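Local coordinates for protein polymerase X (Deinococcus radiodurans, PDB 2W9M) that probably extends DNA strands by adding deoxyribonucleotides from their triphosphates, as a family X DNA polymerase in DNA repair, and carries a zinc-binding PHP domain, at residues A[85-88]-A[89-93]; A[553-556]-A[557-561]; A[410-413]-A[414-418]. All blocks are in the same frame, centred on the assembly; numbering follows the deposited sequence.

Contact 1 (A[85-88]-A[89-93])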
ATOM      1  N   LEU A  85       0.330 -22.408   5.340  1.00 33.89           N
ATOM      2  CA  LEU A  85       0.030 -21.499   4.235  1.00 37.62           C
ATOM      3  C   LEU A  85      -0.797 -20.297   4.683  1.00 36.17           C
ATOM      4  O   LEU A  85      -0.649 -19.198   4.144  1.00 42.85           O
ATOM      5  CB  LEU A  85      -0.672 -22.235   3.093  1.00 41.64           C
ATOM      6  CG  LEU A  85       0.207 -23.243   2.355  1.00 38.00           C
ATOM      7  CD1 LEU A  85      -0.553 -23.897   1.209  1.00 41.51           C
ATOM      8  CD2 LEU A  85       1.467 -22.564   1.850  1.00 37.90           C
ATOM      9  N   GLU A  86      -1.661 -20.503   5.672  1.00 35.95           N
ATOM     10  CA  GLU A  86      -2.452 -19.409   6.229  1.00 38.44           C
ATOM     11  C   GLU A  86      -1.573 -18.423   6.987  1.00 33.18           C
ATOM     12  O   GLU A  86      -1.774 -17.213   6.909  1.00 35.09           O
ATOM     13  CB  GLU A  86      -3.552 -19.949   7.139  1.00 46.72           C
ATOM     14  CG  GLU A  86      -4.488 -20.936   6.462  1.00 57.00           C
ATOM     15  CD  GLU A  86      -5.244 -20.329   5.291  1.00 81.06           C
ATOM     16  OE1 GLU A  86      -4.639 -19.557   4.515  1.00 80.81           O
ATOM     17  OE2 GLU A  86      -6.447 -20.630   5.143  1.00 85.95           O
ATOM     18  N   ALA A  87      -0.601 -18.952   7.721  1.00 28.60           N
ATOM     19  CA  ALA A  87       0.370 -18.122   8.422  1.00 29.78           C
ATOM     20  C   ALA A  87       1.098 -17.232   7.427  1.00 35.42           C
ATOM     21  O   ALA A  87       1.237 -16.030   7.645  1.00 47.57           O
ATOM     22  CB  ALA A  87       1.362 -18.986   9.189  1.00 26.02           C
ATOM     23  N   ALA A  88       1.552 -17.826   6.326  1.00 30.49           N
ATOM     24  CA  ALA A  88       2.287 -17.086   5.306  1.00 31.71           C
ATOM     25  C   ALA A  88       1.447 -15.985   4.654  1.00 39.07           C
ATOM     26  O   ALA A  88       1.961 -14.905   4.345  1.00 34.72           O
ATOM     27  CB  ALA A  88       2.831 -18.034   4.252  1.00 34.73           C
ATOM     28  N   ALA A  89       0.161 -16.254   4.441  1.00 25.30           N
ATOM     29  CA  ALA A  89      -0.716 -15.256   3.840  1.00 34.69           C
ATOM     30  C   ALA A  89      -0.751 -13.990   4.688  1.00 33.35           C
ATOM     31  O   ALA A  89      -0.893 -12.885   4.166  1.00 36.53           O
ATOM     32  CB  ALA A  89      -2.120 -15.810   3.654  1.00 23.46           C
ATOM     33  N   GLY A  90      -0.609 -14.156   5.999  1.00 30.88           N
ATOM     34  CA  GLY A  90      -0.681 -13.036   6.918  1.00 32.34           C
ATOM     35  C   GLY A  90       0.648 -12.347   7.163  1.00 38.12           C
ATOM     36  O   GLY A  90       0.686 -11.230   7.684  1.00 35.50           O
ATOM     37  N   GLN A  91       1.742 -13.002   6.779  1.00 33.72           N
ATOM     38  CA  GLN A  91       3.073 -12.469   7.051  1.00 36.10           C
ATOM     39  C   GLN A  91       3.725 -11.847   5.825  1.00 32.38           C
ATOM     40  O   GLN A  91       4.444 -10.850   5.930  1.00 43.12           O
ATOM     41  CB  GLN A  91       3.973 -13.563   7.616  1.00 28.76           C
ATOM     42  CG  GLN A  91       3.485 -14.119   8.935  1.00 30.82           C
ATOM     43  CD  GLN A  91       4.339 -15.259   9.420  1.00 36.17           C
ATOM     44  OE1 GLN A  91       5.498 -15.384   9.030  1.00 39.99           O
ATOM     45  NE2 GLN A  91       3.773 -16.105  10.273  1.00 38.41           N
ATOM     46  N   LEU A  92       3.472 -12.441   4.662  1.00 30.17           N
ATOM     47  CA  LEU A  92       4.107 -12.001   3.427  1.00 31.52           C
ATOM     48  C   LEU A  92       3.562 -10.665   2.921  1.00 29.42           C
ATOM     49  O   LEU A  92       2.410 -10.315   3.182  1.00 32.70           O
ATOM     50  CB  LEU A  92       3.971 -13.082   2.353  1.00 34.07           C
ATOM     51  CG  LEU A  92       4.774 -14.357   2.634  1.00 35.29           C
ATOM     52  CD1 LEU A  92       4.486 -15.417   1.585  1.00 35.76           C
ATOM     53  CD2 LEU A  92       6.274 -14.063   2.710  1.00 29.80           C
ATOM     54  N   PRO A  93       4.405  -9.903   2.206  1.00 29.46           N
ATOM     55  CA  PRO A  93       4.016  -8.615   1.626  1.00 30.03           C
ATOM     56  C   PRO A  93       2.944  -8.809   0.563  1.00 32.31           C
ATOM     57  O   PRO A  93       2.960  -9.824  -0.127  1.00 32.27           O
ATOM     58  CB  PRO A  93       5.307  -8.121   0.967  1.00 21.95           C
ATOM     59  CG  PRO A  93       6.403  -8.902   1.604  1.00 33.21           C
ATOM     60  CD  PRO A  93       5.812 -10.232   1.923  1.00 29.03           C
TER
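Ala88 and Leu92 meet one helical turn apart where helix 83-91 runs out into the short link before helix 94-99. The carbonyl of Ala88 is gripped twice. Leu92 N gives it the straighter bond, 2.9 Å to Ala88 O at an N-H...O angle of 165°, while Gln91 N reaches the same oxygen at 3.1 Å from above the carbonyl plane. Beside this grip the side chains close up: Leu92 CG lies 3.3 Å from Ala88 O, and its CD1 rests 4.1 Å from Ala88 CB. The leucine can do so because its CG lies beside its own backbone N, anti to the carbonyl carbon (chi1 -68°). Both residues are buried, and Leu92 continues onto Leu23 of helix 10-26, which Leu85 also touches. On another side, Gln91 reaches back over Ala87. Its CG sits 3.2 Å from Ala87 O, and the extended chain carries NE2 to 3.9 Å from Ala87 CB, a contact without a bond; the polar end is fixed instead by Tyr370, whose backbone N bonds to Gln91 OE1. The packing thins toward Glu86 and Ala89. Glu86 is exposed and touches Thr81, Ala89 CB approaches only backbone, 3.6 Å from Glu86 O, and the bonds from Gly90 N to Glu86 O and Ala87 O are both weak. Ala89 N to Leu85 O, 3.1 Å, is the regular bond of this outer part. Gly90 O accepts a bond from ND1 of the zinc ligand His428, and Pro93, at the N-cap position of the next helix, touches Asp339 and His518, two more zinc ligands. The turn is thus a helix C-terminus in the polymerase X part of the chain, set against the trinuclear zinc site of the PHP domain.

Contact 2 (A[553-556]-A[557-561]); sequences LDFV and ARQRA
Val556, Ala557 and Gln559 lie at the centre of this turn of the C-terminal helix 549-561, which packs by one flank on strand 485-489 of the PHP domain's parallel sheet, where Phe555 and Gln559 both touch Val485. Regular i to i+4 backbone bonds run through it, the shortest being Gln559 N to Phe555 O at 2.8 Å. The buried Val556 sends CG2 over one face of the Arg560 guanidinium, 3.8 Å from NE, the two side chains lying alongside and pointing the same way. Arg560 gets there as a chain extended from CG to NE, with CG 3.1 Å from Val556 O; an alanine here would probably leave Val556 CG2 uncovered on that side and give up the contact with Leu450. On the exposed side Ala557 CB lies against the carbonyls of the turn before, 3.6 Å from Asp554 O. Gln559, its CG anti to the backbone N (chi1 176°), turns inward between Val556 and Phe555, and its buried NE2 is satisfied by Gly483 O, with a weak second bond to Thr452 O. The amide and the phenyl ring are inclined 58° to each other, and Gln559 NE2 stands 4.0 Å from Phe555 CE2.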
ATOM      1  N   LEU A 553      14.172  11.556  17.255  1.00 33.31           N
ATOM      2  CA  LEU A 553      14.706  10.756  18.348  1.00 31.32           C
ATOM      3  C   LEU A 553      14.265  11.257  19.722  1.00 30.20           C
ATOM      4  O   LEU A 553      14.125  10.466  20.656  1.00 38.45           O
ATOM      5  CB  LEU A 553      16.229  10.665  18.264  1.00 31.54           C
ATOM      6  CG  LEU A 553      16.746   9.681  17.212  1.00 35.53           C
ATOM      7  CD1 LEU A 553      18.259   9.595  17.250  1.00 35.28           C
ATOM      8  CD2 LEU A 553      16.134   8.308  17.423  1.00 28.76           C
ATOM      9  N   ASP A 554      14.035  12.559  19.859  1.00 25.44           N
ATOM     10  CA  ASP A 554      13.574  13.067  21.145  1.00 42.52           C
ATOM     11  C   ASP A 554      12.052  13.215  21.213  1.00 41.12           C
ATOM     12  O   ASP A 554      11.496  13.425  22.291  1.00 34.12           O
ATOM     13  CB  ASP A 554      14.299  14.356  21.553  1.00 52.53           C
ATOM     14  CG  ASP A 554      13.751  15.579  20.865  1.00 71.54           C
ATOM     15  OD1 ASP A 554      14.051  15.768  19.666  1.00 73.79           O
ATOM     16  OD2 ASP A 554      13.036  16.362  21.533  1.00 62.12           O
ATOM     17  N   PHE A 555      11.380  13.092  20.072  1.00 35.92           N
ATOM     18  CA  PHE A 555       9.929  12.959  20.087  1.00 28.24           C
ATOM     19  C   PHE A 555       9.555  11.673  20.802  1.00 31.60           C
ATOM     20  O   PHE A 555       8.652  11.663  21.636  1.00 33.79           O
ATOM     21  CB  PHE A 555       9.335  12.923  18.682  1.00 32.84           C
ATOM     22  CG  PHE A 555       7.920  12.408  18.651  1.00 38.81           C
ATOM     23  CD1 PHE A 555       6.845  13.284  18.735  1.00 26.30           C
ATOM     24  CD2 PHE A 555       7.666  11.044  18.570  1.00 22.60           C
ATOM     25  CE1 PHE A 555       5.545  12.814  18.722  1.00 27.44           C
ATOM     26  CE2 PHE A 555       6.363  10.566  18.562  1.00 31.99           C
ATOM     27  CZ  PHE A 555       5.300  11.455  18.636  1.00 30.99           C
ATOM     28  N   VAL A 556      10.246  10.586  20.461  1.00 27.47           N
ATOM     29  CA  VAL A 556       9.980   9.292  21.089  1.00 30.74           C
ATOM     30  C   VAL A 556      10.536   9.225  22.509  1.00 30.21           C
ATOM     31  O   VAL A 556      10.095   8.410  23.315  1.00 43.62           O
ATOM     32  CB  VAL A 556      10.463   8.084  20.221  1.00 34.22           C
ATOM     33  CG1 VAL A 556      11.144   8.554  18.948  1.00 29.17           C
ATOM     34  CG2 VAL A 556      11.357   7.155  21.020  1.00 17.64           C
ATOM     35  N   ALA A 557      11.486  10.100  22.820  1.00 38.84           N
ATOM     36  CA  ALA A 557      12.003  10.184  24.181  1.00 29.96           C
ATOM     37  C   ALA A 557      10.982  10.897  25.052  1.00 39.81           C
ATOM     38  O   ALA A 557      10.769  10.536  26.210  1.00 34.86           O
ATOM     39  CB  ALA A 557      13.329  10.915  24.204  1.00 26.94           C
ATOM     40  N   ARG A 558      10.352  11.915  24.475  1.00 36.91           N
ATOM     41  CA  ARG A 558       9.307  12.669  25.154  1.00 39.50           C
ATOM     42  C   ARG A 558       8.058  11.796  25.265  1.00 41.78           C
ATOM     43  O   ARG A 558       7.407  11.750  26.306  1.00 47.03           O
ATOM     44  CB  ARG A 558       9.001  13.950  24.371  1.00 35.46           C
ATOM     45  CG  ARG A 558       8.644  15.156  25.231  1.00 62.98           C
ATOM     46  CD  ARG A 558       7.545  14.814  26.231  1.00 82.69           C
ATOM     47  NE  ARG A 558       6.841  15.995  26.722  1.00 79.03           N
ATOM     48  CZ  ARG A 558       5.798  15.953  27.547  1.00 85.46           C
ATOM     49  NH1 ARG A 558       5.339  14.786  27.980  1.00 71.15           N
ATOM     50  NH2 ARG A 558       5.216  17.077  27.942  1.00 86.36           N
ATOM     51  N   GLN A 559       7.740  11.099  24.180  1.00 40.36           N
ATOM     52  CA  GLN A 559       6.611  10.176  24.140  1.00 28.37           C
ATOM     53  C   GLN A 559       6.708   9.122  25.245  1.00 32.69           C
ATOM     54  O   GLN A 559       5.713   8.792  25.891  1.00 32.23           O
ATOM     55  CB  GLN A 559       6.544   9.490  22.770  1.00 33.48           C
ATOM     56  CG  GLN A 559       5.458   8.439  22.634  1.00 22.96           C
ATOM     57  CD  GLN A 559       5.615   7.605  21.373  1.00 37.40           C
ATOM     58  OE1 GLN A 559       6.657   6.987  21.152  1.00 22.23           O
ATOM     59  NE2 GLN A 559       4.577   7.582  20.542  1.00 26.57           N
ATOM     60  N   ARG A 560       7.908   8.587  25.456  1.00 37.24           N
ATOM     61  CA  ARG A 560       8.110   7.551  26.464  1.00 35.74           C
ATOM     62  C   ARG A 560       8.169   8.136  27.870  1.00 44.30           C
ATOM     63  O   ARG A 560       7.825   7.464  28.843  1.00 48.04           O
ATOM     64  CB  ARG A 560       9.374   6.742  26.169  1.00 26.37           C
ATOM     65  CG  ARG A 560       9.288   5.925  24.892  1.00 33.97           C
ATOM     66  CD  ARG A 560      10.575   5.167  24.603  1.00 31.06           C
ATOM     67  NE  ARG A 560      10.445   4.327  23.416  1.00 33.99           N
ATOM     68  CZ  ARG A 560      11.311   3.384  23.063  1.00 33.93           C
ATOM     69  NH1 ARG A 560      12.384   3.152  23.811  1.00 49.13           N
ATOM     70  NH2 ARG A 560      11.102   2.667  21.965  1.00 30.15           N
ATOM     71  N   ALA A 561       8.604   9.390  27.968  1.00 48.47           N
ATOM     72  CA  ALA A 561       8.680  10.090  29.248  1.00 39.82           C
ATOM     73  C   ALA A 561       7.291  10.461  29.749  1.00 49.18           C
ATOM     74  O   ALA A 561       7.058  10.548  30.954  1.00 56.47           O
ATOM     75  CB  ALA A 561       9.547  11.334  29.122  1.00 36.56           C
TER

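Contact 3 (A[410-413]-A[414-418]); sequences LDFP and DDVLG
A proline at the N-cap position opens the short helix 414-417, which follows strand 396-403 by way of a loop in the PHP domain. Pro413 O starts the helix: Leu417 N bonds to it at 3.1 Å, nearly straight at 167°, and Val416 N adds a weak bond to the same oxygen. Around this first turn the apolar side chains fold back on the incoming loop. Val416 splits its branches between two partners, CG1 over one face of the Phe412 ring, 4.0 Å from Phe412 CG, and CG2 at 3.8 Å from Pro413 CD. With CG1 anti to the backbone N (chi1 172°), each methyl is aimed at its own neighbour. Leu417 CD2 lies at the ring edge, 4.2 Å from Phe412 CD2, and packs closer still on Phe412 CB, 3.5 Å; its other methyl, CD1, meets Leu410 CD2 at 3.9 Å, the two leucines crossing at about a right angle. Ile376 of helix 376-391 touches Phe412, Pro413 and Val416, and Val402 of strand 396-403 touches both leucines. Outside this cluster, the exposed Asp415 lays OD2 3.4 Å from Pro413 CB, and Asp414 OD1 bonds to His448 NE2. Hydrocarbon contact on the inner flank therefore sets the helix against sheet and neighbouring helix, and the carboxylates stay at its amino end, where their negative charge would probably suit the positive end of the helix dipole.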
ATOM      1  N   LEU A 410       4.113  -8.673  23.272  1.00 32.79           N
ATOM      2  CA  LEU A 410       5.012  -8.379  22.157  1.00 27.43           C
ATOM      3  C   LEU A 410       6.055  -9.477  21.914  1.00 31.60           C
ATOM      4  O   LEU A 410       6.486 -10.166  22.838  1.00 31.46           O
ATOM      5  CB  LEU A 410       5.692  -7.022  22.362  1.00 23.12           C
ATOM      6  CG  LEU A 410       4.998  -5.778  21.798  1.00 27.66           C
ATOM      7  CD1 LEU A 410       3.478  -5.949  21.698  1.00 20.93           C
ATOM      8  CD2 LEU A 410       5.368  -4.550  22.617  1.00 17.33           C
ATOM      9  N   ASP A 411       6.458  -9.618  20.654  1.00 29.51           N
ATOM     10  CA  ASP A 411       7.340 -10.699  20.223  1.00 29.18           C
ATOM     11  C   ASP A 411       8.761 -10.622  20.810  1.00 30.52           C
ATOM     12  O   ASP A 411       9.444 -11.639  20.926  1.00 44.68           O
ATOM     13  CB  ASP A 411       7.392 -10.743  18.689  1.00 25.11           C
ATOM     14  CG  ASP A 411       7.953 -12.054  18.152  1.00 40.35           C
ATOM     15  OD1 ASP A 411       7.873 -13.082  18.861  1.00 40.18           O
ATOM     16  OD2 ASP A 411       8.472 -12.056  17.013  1.00 35.27           O
ATOM     17  N   PHE A 412       9.204  -9.422  21.173  1.00 27.47           N
ATOM     18  CA  PHE A 412      10.519  -9.246  21.792  1.00 31.26           C
ATOM     19  C   PHE A 412      10.400  -8.864  23.265  1.00 29.76           C
ATOM     20  O   PHE A 412       9.455  -8.183  23.659  1.00 32.37           O
ATOM     21  CB  PHE A 412      11.322  -8.164  21.065  1.00 28.97           C
ATOM     22  CG  PHE A 412      11.925  -8.615  19.768  1.00 29.02           C
ATOM     23  CD1 PHE A 412      12.502  -9.866  19.655  1.00 24.65           C
ATOM     24  CD2 PHE A 412      11.943  -7.768  18.669  1.00 20.32           C
ATOM     25  CE1 PHE A 412      13.067 -10.277  18.468  1.00 25.67           C
ATOM     26  CE2 PHE A 412      12.509  -8.168  17.481  1.00 21.69           C
ATOM     27  CZ  PHE A 412      13.074  -9.428  17.379  1.00 26.65           C
ATOM     28  N   PRO A 413      11.367  -9.298  24.086  1.00 42.59           N
ATOM     29  CA  PRO A 413      11.399  -8.920  25.503  1.00 33.10           C
ATOM     30  C   PRO A 413      11.640  -7.418  25.653  1.00 35.49           C
ATOM     31  O   PRO A 413      12.188  -6.797  24.741  1.00 41.02           O
ATOM     32  CB  PRO A 413      12.600  -9.705  26.050  1.00 29.84           C
ATOM     33  CG  PRO A 413      12.848 -10.794  25.054  1.00 36.96           C
ATOM     34  CD  PRO A 413      12.471 -10.206  23.732  1.00 34.01           C
ATOM     35  N   ASP A 414      11.244  -6.846  26.786  1.00 30.96           N
ATOM     36  CA  ASP A 414      11.378  -5.405  27.014  1.00 25.95           C
ATOM     37  C   ASP A 414      12.816  -4.899  26.891  1.00 36.08           C
ATOM     38  O   ASP A 414      13.051  -3.812  26.365  1.00 36.13           O
ATOM     39  CB  ASP A 414      10.812  -5.017  28.383  1.00 30.61           C
ATOM     40  CG  ASP A 414       9.294  -4.990  28.403  1.00 46.46           C
ATOM     41  OD1 ASP A 414       8.673  -5.422  27.408  1.00 41.22           O
ATOM     42  OD2 ASP A 414       8.722  -4.538  29.419  1.00 61.96           O
ATOM     43  N   ASP A 415      13.774  -5.677  27.388  1.00 28.45           N
ATOM     44  CA  ASP A 415      15.174  -5.263  27.341  1.00 39.02           C
ATOM     45  C   ASP A 415      15.682  -5.165  25.905  1.00 36.30           C
ATOM     46  O   ASP A 415      16.490  -4.296  25.588  1.00 38.22           O
ATOM     47  CB  ASP A 415      16.056  -6.210  28.154  1.00 37.39           C
ATOM     48  CG  ASP A 415      15.789  -7.668  27.834  1.00 67.11           C
ATOM     49  OD1 ASP A 415      16.616  -8.274  27.116  1.00 57.25           O
ATOM     50  OD2 ASP A 415      14.747  -8.196  28.288  1.00 59.42           O
ATOM     51  N   VAL A 416      15.205  -6.059  25.044  1.00 29.42           N
ATOM     52  CA  VAL A 416      15.563  -6.029  23.632  1.00 26.41           C
ATOM     53  C   VAL A 416      14.941  -4.821  22.933  1.00 41.19           C
ATOM     54  O   VAL A 416      15.606  -4.145  22.147  1.00 35.52           O
ATOM     55  CB  VAL A 416      15.117  -7.309  22.906  1.00 32.02           C
ATOM     56  CG1 VAL A 416      15.330  -7.168  21.404  1.00 34.48           C
ATOM     57  CG2 VAL A 416      15.865  -8.512  23.450  1.00 32.70           C
ATOM     58  N   LEU A 417      13.669  -4.559  23.223  1.00 26.43           N
ATOM     59  CA  LEU A 417      12.974  -3.396  22.680  1.00 26.63           C
ATOM     60  C   LEU A 417      13.651  -2.105  23.120  1.00 28.93           C
ATOM     61  O   LEU A 417      13.500  -1.064  22.478  1.00 31.87           O
ATOM     62  CB  LEU A 417      11.507  -3.381  23.133  1.00 26.73           C
ATOM     63  CG  LEU A 417      10.638  -4.562  22.697  1.00 23.32           C
ATOM     64  CD1 LEU A 417       9.218  -4.417  23.225  1.00 23.22           C
ATOM     65  CD2 LEU A 417      10.644  -4.684  21.183  1.00 28.34           C
ATOM     66  N   GLY A 418      14.388  -2.175  24.225  1.00 30.37           N
ATOM     67  CA  GLY A 418      15.057  -1.010  24.781  1.00 17.41           C
ATOM     68  C   GLY A 418      16.294  -0.578  24.012  1.00 28.05           C
ATOM     69  O   GLY A 418      16.753   0.555  24.159  1.00 30.02           O
TER

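How the contacts relate
All three contacts are local, within or next to one helix end, each partly buried. Contact 1 lies about 16 Å from the chain centre and contacts 2 and 3 about 27 to 28 Å. Contact 1 ends a helix of the polymerase part and borders the zinc site through a backbone carbonyl and a proline ring; contacts 2 and 3 both belong to the PHP domain, their nearest atoms about 4 Å apart without touching. Contact 3, at a helix start, is chiefly aliphatic and aromatic, with acids outside. Contact 2, near the chain's C-terminus, mixes a buried amide and an arginine chain with its apolar flank. Contacts 1 and 2 are farthest apart, about 33 Å between centres.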